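Local coordinates for purine nucleosidase, (IunH-1) (Sulfolobus solfataricus, PDB 3T8J), which is a nucleosidase-family protein with an alpha/beta fold built round a mostly parallel sheet, and carries a bound sodium ion, at residues A[174-177]-A[181-184]. Numbering follows the deposited sequence.
Sequences IVFN and DITM
A tight helix-to-strand connection of the alpha/beta fold brings the last turn of helix 169-177 against the start of strand 182-185, and Phe176 carries most of the contact with Ile182 and Met184. Ile182 reaches the aromatic ring with a single methyl: Ile182 CD1 stands over the centre of one face, 4.1 Å from the centroid of the Phe176 ring and 11° off its normal, a CH-pi contact. Its CG1 lies anti to the carbonyl carbon (chi1 -68°), and the extended chain beyond carries CD1 across to the helix. Ile182 CD1 also lies 4.0 Å from Val175 O and close to Val175 CG1, touching both Val175 and Phe176. Met184, two residues along the strand, meets the far end of the ring obliquely. Its chain bends at chi3 (-138°), and Met184 CE comes to 3.4 Å from Phe176 CZ. Met184 SD, 5.1 Å from the centroid of the Phe176 ring, makes an oblique Met-aromatic contact. No hydrogen bond joins the two segments, whose touching residues are all buried. Phe176 also packs on Ala289 and Ile261, Val175 rests on Leu127 of helix 125-133, and strand 182-185 runs in the sheet between strands 141-147 and 289-295.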
# COMPACT_ATOMS: atom_id res chain seq x y z
N ILE A 174 0.11 -12.11 12.71
CA ILE A 174 -0.73 -12.59 13.82
C ILE A 174 0.12 -13.16 14.96
O ILE A 174 -0.06 -12.82 16.14
CB ILE A 174 -1.75 -13.65 13.32
CG1 ILE A 174 -2.79 -12.96 12.45
CG2 ILE A 174 -2.42 -14.40 14.50
CD1 ILE A 174 -3.58 -13.99 11.56
N VAL A 175 1.12 -13.96 14.65
CA VAL A 175 1.95 -14.61 15.65
C VAL A 175 2.80 -13.58 16.42
O VAL A 175 2.90 -13.65 17.64
CB VAL A 175 2.82 -15.71 14.99
CG1 VAL A 175 3.97 -16.15 15.88
CG2 VAL A 175 1.90 -16.89 14.64
N PHE A 176 3.38 -12.62 15.68
CA PHE A 176 4.24 -11.61 16.29
C PHE A 176 3.46 -10.59 17.10
O PHE A 176 4.09 -9.91 17.92
CB PHE A 176 5.18 -10.97 15.25
CG PHE A 176 6.42 -11.76 15.00
CD1 PHE A 176 6.38 -12.89 14.19
CD2 PHE A 176 7.63 -11.40 15.54
CE1 PHE A 176 7.52 -13.64 13.95
CE2 PHE A 176 8.76 -12.16 15.32
CZ PHE A 176 8.71 -13.27 14.49
N ASN A 177 2.14 -10.47 16.88
CA ASN A 177 1.29 -9.52 17.62
C ASN A 177 0.56 -10.18 18.80
O ASN A 177 -0.00 -9.47 19.65
CB ASN A 177 0.28 -8.90 16.65
CG ASN A 177 -0.57 -7.83 17.27
OD1 ASN A 177 -0.07 -6.79 17.69
ND2 ASN A 177 -1.87 -8.08 17.33
N ASP A 181 6.15 -15.75 23.78
CA ASP A 181 7.57 -15.59 24.13
C ASP A 181 8.37 -16.14 22.95
O ASP A 181 8.49 -17.35 22.83
CB ASP A 181 7.87 -16.35 25.42
CG ASP A 181 9.30 -16.18 25.90
OD1 ASP A 181 10.15 -15.68 25.12
OD2 ASP A 181 9.61 -16.56 27.08
N ILE A 182 8.87 -15.25 22.10
CA ILE A 182 9.53 -15.59 20.83
C ILE A 182 11.01 -15.33 20.88
O ILE A 182 11.44 -14.22 21.27
CB ILE A 182 8.95 -14.75 19.67
CG1 ILE A 182 7.50 -15.13 19.39
CG2 ILE A 182 9.81 -14.89 18.39
CD1 ILE A 182 6.76 -14.14 18.45
N THR A 183 11.81 -16.32 20.46
CA THR A 183 13.21 -16.14 20.12
C THR A 183 13.32 -16.47 18.63
O THR A 183 12.87 -17.52 18.21
CB THR A 183 14.16 -16.99 20.99
OG1 THR A 183 14.14 -16.48 22.34
CG2 THR A 183 15.59 -16.90 20.45
N MET A 184 13.88 -15.54 17.86
CA MET A 184 13.89 -15.57 16.39
C MET A 184 15.33 -15.68 15.88
O MET A 184 16.20 -14.93 16.29
CB MET A 184 13.24 -14.27 15.89
CG MET A 184 13.26 -14.01 14.49
SD MET A 184 12.62 -12.29 14.36
CE MET A 184 11.70 -12.74 13.03